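Local atomic coordinates of HepC.19480.a.B1 (Helicobacter pylori, PDB entry 6MTZ), a protein that is of unknown function but probably acts as a metal-dependent phosphoesterase of the DHH family. Residues S60-L74 and K94-G107. Sequence-based numbering, arbitrary orientation.
Sequences SKESEFLILVSDLNL and KNIQIQLLDHHISG. With EDO (1,2-ethanediol), chain E.
From E64–N95 to S70–L101 the two strands run parallel in unbroken register, their axes 4.6 Å apart and crossing at -18°, with backbone bonds alternating across the seam from N95 N–S63 O to D71 N–L101 O. This is a β-α-β unit, with helix 76-85 connecting neighbouring strands of a five-stranded parallel sheet, and it illustrates how such a fold gathers functional groups at the carboxyl ends of its strands. The seam is clasped at its start: N95 ND2 reaches the syn lone pair of E64 OE1 at 2.9 Å, the carboxylate and amide planes almost perpendicular. K94 extends past the F65 ring, K94 CG lying 3.7 Å from F65 CE1, so that NZ of K94 bonds S60 O, and also I57 O. Further along, one face carries I67, V69 and L100; with CG anti to the backbone N (chi1 -173°), L100 brings CD1 to V69 CG1 and, at 3.6 Å, to L74 CD1. On the opposite face L66 CD1 lies against the extended chain of Q97, while L68 and L101 meet through their CD1 methyls.

At the carboxyl end of strand 95-102, D102-H103-H104 spells the DHH signature. D71 OD1 approaches the H104 ring edge, 3.4 Å from CE1, and lies 3.9 Å from D102 OD1; D18 and D20 add carboxylates nearby, a cluster consistent with the metal site of DHH phosphoesterases. D102 steadies H104 twice: OD2 accepts its backbone N in an Asx turn, and OD1 offers its syn lone pair to ND1, 2.8 Å away and in the imidazole plane.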
ATOM      1  N   SER A  60      -5.370 -20.544  -8.251  1.00 58.82           N
ATOM      2  CA  SER A  60      -6.208 -20.097  -9.355  1.00 59.48           C
ATOM      3  C   SER A  60      -6.742 -21.276 -10.165  1.00 63.93           C
ATOM      4  O   SER A  60      -6.141 -22.352 -10.213  1.00 60.93           O
ATOM      5  CB  SER A  60      -5.422 -19.169 -10.273  1.00 50.22           C
ATOM      6  OG  SER A  60      -6.213 -18.784 -11.378  1.00 57.52           O
ATOM      7  N   LYS A  61      -7.885 -21.058 -10.812  1.00 70.53           N
ATOM      8  CA  LYS A  61      -8.429 -22.017 -11.763  1.00 74.33           C
ATOM      9  C   LYS A  61      -8.139 -21.636 -13.210  1.00 72.61           C
ATOM     10  O   LYS A  61      -8.463 -22.408 -14.117  1.00 75.18           O
ATOM     11  CB  LYS A  61      -9.940 -22.179 -11.555  1.00 66.80           C
ATOM     12  N   GLU A  62      -7.534 -20.473 -13.445  1.00 70.72           N
ATOM     13  CA  GLU A  62      -7.098 -20.067 -14.772  1.00 64.42           C
ATOM     14  C   GLU A  62      -5.793 -20.775 -15.132  1.00 56.83           C
ATOM     15  O   GLU A  62      -5.172 -21.444 -14.304  1.00 64.36           O
ATOM     16  CB  GLU A  62      -6.927 -18.549 -14.837  1.00 66.46           C
ATOM     17  CG  GLU A  62      -8.136 -17.763 -14.342  1.00 71.85           C
ATOM     18  CD  GLU A  62      -9.273 -17.744 -15.345  1.00 82.55           C
ATOM     19  OE1 GLU A  62      -8.997 -17.814 -16.561  1.00 84.56           O
ATOM     20  OE2 GLU A  62     -10.444 -17.661 -14.917  1.00 84.00           O
ATOM     21  N   SER A  63      -5.363 -20.614 -16.384  1.00 63.69           N
ATOM     22  CA  SER A  63      -4.226 -21.375 -16.894  1.00 63.67           C
ATOM     23  C   SER A  63      -3.075 -20.531 -17.433  1.00 61.32           C
ATOM     24  O   SER A  63      -1.981 -21.073 -17.617  1.00 53.31           O
ATOM     25  CB  SER A  63      -4.683 -22.346 -17.995  1.00 67.49           C
ATOM     26  OG  SER A  63      -5.170 -21.647 -19.126  1.00 73.19           O
ATOM     27  N   GLU A  64      -3.270 -19.236 -17.687  1.00 56.68           N
ATOM     28  CA  GLU A  64      -2.216 -18.375 -18.214  1.00 53.99           C
ATOM     29  C   GLU A  64      -1.954 -17.252 -17.220  1.00 56.93           C
ATOM     30  O   GLU A  64      -2.894 -16.589 -16.768  1.00 60.15           O
ATOM     31  CB  GLU A  64      -2.603 -17.796 -19.578  1.00 46.30           C
ATOM     32  CG  GLU A  64      -3.126 -18.823 -20.584  1.00 61.91           C
ATOM     33  CD  GLU A  64      -2.017 -19.599 -21.271  1.00 70.57           C
ATOM     34  OE1 GLU A  64      -0.849 -19.177 -21.174  1.00 69.83           O
ATOM     35  OE2 GLU A  64      -2.315 -20.635 -21.907  1.00 79.09           O
ATOM     36  N   PHE A  65      -0.680 -17.025 -16.894  1.00 50.45           N
ATOM     37  CA  PHE A  65      -0.324 -16.089 -15.838  1.00 50.67           C
ATOM     38  C   PHE A  65       0.903 -15.278 -16.218  1.00 51.11           C
ATOM     39  O   PHE A  65       1.829 -15.798 -16.847  1.00 49.23           O
ATOM     40  CB  PHE A  65      -0.049 -16.823 -14.523  1.00 48.67           C
ATOM     41  CG  PHE A  65      -1.216 -17.610 -14.016  1.00 56.71           C
ATOM     42  CD1 PHE A  65      -1.381 -18.936 -14.374  1.00 62.57           C
ATOM     43  CD2 PHE A  65      -2.150 -17.025 -13.177  1.00 52.62           C
ATOM     44  CE1 PHE A  65      -2.456 -19.664 -13.906  1.00 60.09           C
ATOM     45  CE2 PHE A  65      -3.225 -17.747 -12.709  1.00 52.59           C
ATOM     46  CZ  PHE A  65      -3.379 -19.068 -13.072  1.00 50.74           C
ATOM     47  N   LEU A  66       0.914 -14.011 -15.796  1.00 38.77           N
ATOM     48  CA  LEU A  66       2.074 -13.142 -15.934  1.00 40.53           C
ATOM     49  C   LEU A  66       2.400 -12.526 -14.583  1.00 39.18           C
ATOM     50  O   LEU A  66       1.595 -11.768 -14.034  1.00 42.75           O
ATOM     51  CB  LEU A  66       1.831 -12.036 -16.964  1.00 41.01           C
ATOM     52  CG  LEU A  66       2.912 -10.949 -16.934  1.00 40.34           C
ATOM     53  CD1 LEU A  66       4.231 -11.480 -17.509  1.00 45.65           C
ATOM     54  CD2 LEU A  66       2.451  -9.707 -17.680  1.00 37.07           C
ATOM     55  N   ILE A  67       3.572 -12.848 -14.049  1.00 32.42           N
ATOM     56  CA  ILE A  67       4.078 -12.200 -12.848  1.00 28.35           C
ATOM     57  C   ILE A  67       4.937 -11.023 -13.285  1.00 36.62           C
ATOM     58  O   ILE A  67       5.946 -11.199 -13.980  1.00 43.39           O
ATOM     59  CB  ILE A  67       4.880 -13.175 -11.979  1.00 35.52           C
ATOM     60  CG1 ILE A  67       4.011 -14.353 -11.562  1.00 31.05           C
ATOM     61  CG2 ILE A  67       5.428 -12.454 -10.752  1.00 35.01           C
ATOM     62  CD1 ILE A  67       4.714 -15.304 -10.588  1.00 33.64           C
ATOM     63  N   LEU A  68       4.531  -9.823 -12.894  1.00 30.87           N
ATOM     64  CA  LEU A  68       5.190  -8.589 -13.301  1.00 29.26           C
ATOM     65  C   LEU A  68       5.710  -7.892 -12.050  1.00 27.66           C
ATOM     66  O   LEU A  68       4.939  -7.634 -11.119  1.00 28.71           O
ATOM     67  CB  LEU A  68       4.222  -7.681 -14.068  1.00 28.78           C
ATOM     68  CG  LEU A  68       4.807  -6.371 -14.593  1.00 42.41           C
ATOM     69  CD1 LEU A  68       5.841  -6.650 -15.692  1.00 32.59           C
ATOM     70  CD2 LEU A  68       3.716  -5.413 -15.090  1.00 34.90           C
ATOM     71  N   VAL A  69       7.009  -7.605 -12.025  1.00 32.68           N
ATOM     72  CA  VAL A  69       7.672  -6.988 -10.881  1.00 35.31           C
ATOM     73  C   VAL A  69       8.411  -5.754 -11.380  1.00 34.02           C
ATOM     74  O   VAL A  69       9.242  -5.853 -12.288  1.00 34.88           O
ATOM     75  CB  VAL A  69       8.644  -7.962 -10.183  1.00 32.62           C
ATOM     76  CG1 VAL A  69       9.231  -7.338  -8.914  1.00 31.94           C
ATOM     77  CG2 VAL A  69       7.951  -9.295  -9.861  1.00 28.66           C
ATOM     78  N   SER A  70       8.129  -4.604 -10.776  1.00 27.85           N
ATOM     79  CA  SER A  70       8.651  -3.332 -11.253  1.00 28.15           C
ATOM     80  C   SER A  70       9.175  -2.513 -10.085  1.00 32.12           C
ATOM     81  O   SER A  70       8.570  -2.502  -9.009  1.00 30.51           O
ATOM     82  CB  SER A  70       7.574  -2.516 -11.996  1.00 23.30           C
ATOM     83  OG  SER A  70       6.406  -2.406 -11.198  1.00 24.91           O
ATOM     84  N   ASP A  71      10.313  -1.842 -10.311  1.00 23.57           N
ATOM     85  CA  ASP A  71      10.872  -0.840  -9.407  1.00 34.31           C
ATOM     86  C   ASP A  71      11.378  -1.448  -8.105  1.00 34.67           C
ATOM     87  O   ASP A  71      11.448  -0.767  -7.072  1.00 30.27           O
ATOM     88  CB  ASP A  71       9.852   0.267  -9.110  1.00 23.45           C
ATOM     89  CG  ASP A  71      10.505   1.543  -8.622  1.00 34.78           C
ATOM     90  OD1 ASP A  71      11.684   1.795  -9.001  1.00 26.10           O
ATOM     91  OD2 ASP A  71       9.844   2.279  -7.850  1.00 31.07           O
ATOM     92  N   LEU A  72      11.709  -2.726  -8.128  1.00 26.85           N
ATOM     93  CA  LEU A  72      12.259  -3.413  -6.971  1.00 33.87           C
ATOM     94  C   LEU A  72      13.448  -4.230  -7.439  1.00 28.60           C
ATOM     95  O   LEU A  72      13.431  -4.776  -8.549  1.00 34.25           O
ATOM     96  CB  LEU A  72      11.218  -4.322  -6.326  1.00 25.43           C
ATOM     97  CG  LEU A  72       9.966  -3.658  -5.749  1.00 27.92           C
ATOM     98  CD1 LEU A  72       8.832  -4.663  -5.724  1.00 27.86           C
ATOM     99  CD2 LEU A  72      10.217  -3.123  -4.342  1.00 30.99           C
ATOM    100  N   ASN A  73      14.485  -4.310  -6.622  1.00 33.30           N
ATOM    101  CA  ASN A  73      15.548  -5.253  -6.921  1.00 35.06           C
ATOM    102  C   ASN A  73      15.460  -6.406  -5.941  1.00 40.18           C
ATOM    103  O   ASN A  73      15.103  -6.216  -4.775  1.00 44.28           O
ATOM    104  CB  ASN A  73      16.936  -4.605  -6.910  1.00 45.69           C
ATOM    105  CG  ASN A  73      17.358  -4.122  -5.565  1.00 56.28           C
ATOM    106  OD1 ASN A  73      16.616  -3.421  -4.882  1.00 51.76           O
ATOM    107  ND2 ASN A  73      18.586  -4.468  -5.179  1.00 54.02           N
ATOM    108  N   LEU A  74      15.716  -7.607  -6.440  1.00 47.57           N
ATOM    109  CA  LEU A  74      15.697  -8.813  -5.633  1.00 41.44           C
ATOM    110  C   LEU A  74      17.130  -9.217  -5.333  1.00 48.81           C
ATOM    111  O   LEU A  74      18.034  -8.998  -6.147  1.00 48.04           O
ATOM    112  CB  LEU A  74      14.960  -9.947  -6.359  1.00 35.04           C
ATOM    113  CG  LEU A  74      13.568  -9.637  -6.940  1.00 32.67           C
ATOM    114  CD1 LEU A  74      13.024 -10.823  -7.739  1.00 35.51           C
ATOM    115  CD2 LEU A  74      12.597  -9.259  -5.838  1.00 41.54           C
ATOM    116  N   LYS A  94       0.107 -25.190 -15.590  1.00 65.75           N
ATOM    117  CA  LYS A  94      -0.029 -23.736 -15.577  1.00 66.00           C
ATOM    118  C   LYS A  94       1.141 -23.024 -16.256  1.00 70.53           C
ATOM    119  O   LYS A  94       2.308 -23.245 -15.915  1.00 70.79           O
ATOM    120  CB  LYS A  94      -0.167 -23.230 -14.145  1.00 61.84           C
ATOM    121  CG  LYS A  94      -1.595 -23.209 -13.637  1.00 63.93           C
ATOM    122  CD  LYS A  94      -1.637 -23.321 -12.123  1.00 60.11           C
ATOM    123  CE  LYS A  94      -3.015 -23.001 -11.581  1.00 56.75           C
ATOM    124  NZ  LYS A  94      -3.116 -23.387 -10.148  1.00 60.61           N
ATOM    125  N   ASN A  95       0.819 -22.163 -17.215  1.00 59.77           N
ATOM    126  CA  ASN A  95       1.826 -21.400 -17.939  1.00 58.12           C
ATOM    127  C   ASN A  95       2.027 -20.070 -17.228  1.00 62.83           C
ATOM    128  O   ASN A  95       1.094 -19.265 -17.123  1.00 59.54           O
ATOM    129  CB  ASN A  95       1.419 -21.185 -19.396  1.00 63.23           C
ATOM    130  CG  ASN A  95       2.440 -20.361 -20.169  1.00 74.24           C
ATOM    131  OD1 ASN A  95       3.610 -20.285 -19.793  1.00 79.93           O
ATOM    132  ND2 ASN A  95       1.997 -19.741 -21.256  1.00 76.91           N
ATOM    133  N   ILE A  96       3.244 -19.842 -16.749  1.00 54.28           N
ATOM    134  CA  ILE A  96       3.568 -18.718 -15.889  1.00 43.58           C
ATOM    135  C   ILE A  96       4.748 -17.996 -16.510  1.00 40.86           C
ATOM    136  O   ILE A  96       5.868 -18.520 -16.504  1.00 48.98           O
ATOM    137  CB  ILE A  96       3.901 -19.167 -14.460  1.00 43.57           C
ATOM    138  CG1 ILE A  96       2.716 -19.917 -13.846  1.00 40.58           C
ATOM    139  CG2 ILE A  96       4.315 -17.973 -13.613  1.00 44.50           C
ATOM    140  CD1 ILE A  96       3.024 -20.552 -12.518  1.00 51.05           C
ATOM    141  N   GLN A  97       4.503 -16.804 -17.051  1.00 37.99           N
ATOM    142  CA  GLN A  97       5.564 -15.916 -17.512  1.00 34.91           C
ATOM    143  C   GLN A  97       5.943 -14.944 -16.407  1.00 44.00           C
ATOM    144  O   GLN A  97       5.103 -14.524 -15.609  1.00 43.30           O
ATOM    145  CB  GLN A  97       5.124 -15.134 -18.745  1.00 46.95           C
ATOM    146  CG  GLN A  97       6.170 -14.165 -19.278  1.00 61.75           C
ATOM    147  CD  GLN A  97       5.732 -13.494 -20.569  1.00 70.20           C
ATOM    148  OE1 GLN A  97       4.792 -13.952 -21.228  1.00 71.63           O
ATOM    149  NE2 GLN A  97       6.407 -12.404 -20.936  1.00 64.12           N
ATOM    150  N   ILE A  98       7.216 -14.576 -16.362  1.00 45.16           N
ATOM    151  CA  ILE A  98       7.697 -13.630 -15.367  1.00 42.10           C
ATOM    152  C   ILE A  98       8.556 -12.582 -16.051  1.00 38.97           C
ATOM    153  O   ILE A  98       9.399 -12.907 -16.897  1.00 46.45           O
ATOM    154  CB  ILE A  98       8.483 -14.327 -14.241  1.00 42.19           C
ATOM    155  CG1 ILE A  98       9.178 -13.286 -13.370  1.00 41.30           C
ATOM    156  CG2 ILE A  98       9.497 -15.317 -14.794  1.00 48.61           C
ATOM    157  CD1 ILE A  98      10.025 -13.914 -12.310  1.00 57.60           C
ATOM    158  N   GLN A  99       8.344 -11.325 -15.683  1.00 35.21           N
ATOM    159  CA  GLN A  99       9.149 -10.220 -16.190  1.00 33.55           C
ATOM    160  C   GLN A  99       9.404  -9.238 -15.057  1.00 39.58           C
ATOM    161  O   GLN A  99       8.456  -8.688 -14.482  1.00 36.24           O
ATOM    162  CB  GLN A  99       8.451  -9.523 -17.359  1.00 29.42           C
ATOM    163  CG  GLN A  99       9.265  -8.411 -17.988  1.00 28.04           C
ATOM    164  CD  GLN A  99      10.551  -8.932 -18.580  1.00 40.02           C
ATOM    165  OE1 GLN A  99      10.535  -9.639 -19.588  1.00 40.74           O
ATOM    166  NE2 GLN A  99      11.681  -8.599 -17.950  1.00 36.44           N
ATOM    167  N   LEU A 100      10.675  -9.024 -14.735  1.00 27.51           N
ATOM    168  CA  LEU A 100      11.078  -8.009 -13.770  1.00 34.73           C
ATOM    169  C   LEU A 100      11.677  -6.835 -14.530  1.00 31.72           C
ATOM    170  O   LEU A 100      12.542  -7.029 -15.392  1.00 28.04           O
ATOM    171  CB  LEU A 100      12.079  -8.562 -12.745  1.00 39.21           C
ATOM    172  CG  LEU A 100      12.426  -7.606 -11.579  1.00 37.22           C
ATOM    173  CD1 LEU A 100      12.569  -8.330 -10.247  1.00 33.74           C
ATOM    174  CD2 LEU A 100      13.684  -6.768 -11.846  1.00 31.58           C
ATOM    175  N   LEU A 101      11.211  -5.628 -14.207  1.00 30.57           N
ATOM    176  CA  LEU A 101      11.666  -4.384 -14.822  1.00 33.23           C
ATOM    177  C   LEU A 101      12.139  -3.450 -13.722  1.00 33.73           C
ATOM    178  O   LEU A 101      11.366  -3.136 -12.814  1.00 32.84           O
ATOM    179  CB  LEU A 101      10.537  -3.716 -15.610  1.00 26.80           C
ATOM    180  CG  LEU A 101       9.894  -4.618 -16.658  1.00 38.80           C
ATOM    181  CD1 LEU A 101       8.636  -3.977 -17.211  1.00 36.48           C
ATOM    182  CD2 LEU A 101      10.892  -4.970 -17.783  1.00 35.31           C
ATOM    183  N   ASP A 102      13.386  -2.983 -13.807  1.00 30.36           N
ATOM    184  CA  ASP A 102      13.916  -2.131 -12.745  1.00 41.72           C
ATOM    185  C   ASP A 102      15.097  -1.323 -13.268  1.00 41.03           C
ATOM    186  O   ASP A 102      15.653  -1.607 -14.333  1.00 35.36           O
ATOM    187  CB  ASP A 102      14.328  -2.949 -11.510  1.00 47.94           C
ATOM    188  CG  ASP A 102      14.821  -2.063 -10.368  1.00 45.12           C
ATOM    189  OD1 ASP A 102      14.148  -1.050 -10.099  1.00 34.54           O
ATOM    190  OD2 ASP A 102      15.887  -2.345  -9.778  1.00 37.90           O
ATOM    191  N   HIS A 103      15.492  -0.317 -12.475  1.00 37.14           N
ATOM    192  CA  HIS A 103      16.540   0.619 -12.854  1.00 40.90           C
ATOM    193  C   HIS A 103      17.594   0.843 -11.767  1.00 37.16           C
ATOM    194  O   HIS A 103      18.383   1.785 -11.883  1.00 35.94           O
ATOM    195  CB  HIS A 103      15.909   1.959 -13.253  1.00 39.67           C
ATOM    196  CG  HIS A 103      15.380   2.754 -12.099  1.00 45.20           C
ATOM    197  ND1 HIS A 103      16.176   3.581 -11.336  1.00 50.12           N
ATOM    198  CD2 HIS A 103      14.130   2.862 -11.591  1.00 43.29           C
ATOM    199  CE1 HIS A 103      15.440   4.154 -10.398  1.00 45.88           C
ATOM    200  NE2 HIS A 103      14.195   3.738 -10.535  1.00 42.39           N
ATOM    201  N   HIS A 104      17.645   0.002 -10.732  1.00 43.00           N
ATOM    202  CA  HIS A 104      18.535   0.198  -9.586  1.00 32.36           C
ATOM    203  C   HIS A 104      19.838  -0.572  -9.798  1.00 44.37           C
ATOM    204  O   HIS A 104      19.827  -1.804  -9.884  1.00 41.00           O
ATOM    205  CB  HIS A 104      17.860  -0.258  -8.287  1.00 34.42           C
ATOM    206  CG  HIS A 104      16.768   0.649  -7.803  1.00 42.99           C
ATOM    207  ND1 HIS A 104      15.457   0.527  -8.215  1.00 42.46           N
ATOM    208  CD2 HIS A 104      16.788   1.673  -6.916  1.00 43.49           C
ATOM    209  CE1 HIS A 104      14.721   1.448  -7.617  1.00 35.58           C
ATOM    210  NE2 HIS A 104      15.503   2.155  -6.822  1.00 37.90           N
ATOM    211  N   ILE A 105      20.960   0.152  -9.832  1.00 45.60           N
ATOM    212  CA  ILE A 105      22.258  -0.462 -10.098  1.00 51.33           C
ATOM    213  C   ILE A 105      22.640  -1.496  -9.040  1.00 58.76           C
ATOM    214  O   ILE A 105      23.498  -2.346  -9.297  1.00 62.71           O
ATOM    215  CB  ILE A 105      23.349   0.627 -10.226  1.00 52.36           C
ATOM    216  CG1 ILE A 105      24.604   0.066 -10.886  1.00 52.61           C
ATOM    217  CG2 ILE A 105      23.722   1.179  -8.861  1.00 55.38           C
ATOM    218  CD1 ILE A 105      24.361  -0.549 -12.250  1.00 68.45           C
ATOM    219  N   SER A 106      22.010  -1.466  -7.860  1.00 57.34           N
ATOM    220  CA  SER A 106      22.300  -2.474  -6.841  1.00 54.36           C
ATOM    221  C   SER A 106      22.010  -3.892  -7.323  1.00 64.14           C
ATOM    222  O   SER A 106      22.569  -4.849  -6.773  1.00 60.26           O
ATOM    223  CB  SER A 106      21.502  -2.192  -5.572  1.00 50.33           C
ATOM    224  OG  SER A 106      20.107  -2.106  -5.853  1.00 55.17           O
ATOM    225  N   GLY A 107      21.171  -4.054  -8.344  1.00 65.12           N
ATOM    226  CA  GLY A 107      20.803  -5.382  -8.789  1.00 68.29           C
ATOM    227  C   GLY A 107      21.585  -5.911  -9.972  1.00 60.22           C
ATOM    228  O   GLY A 107      21.179  -6.908 -10.572  1.00 69.51           O
TER
HETATM  229  C1  EDO E 603      20.629   2.681  -7.416  1.00 52.00           C
HETATM  230  O1  EDO E 603      19.987   3.935  -7.670  1.00 59.81           O
HETATM  231  C2  EDO E 603      20.198   2.177  -6.045  1.00 41.52           C
HETATM  232  O2  EDO E 603      20.385   0.762  -6.016  1.00 38.55           O
HETATM  233  O   HOH W   1      11.600  -4.702 -10.161  1.00 39.60           O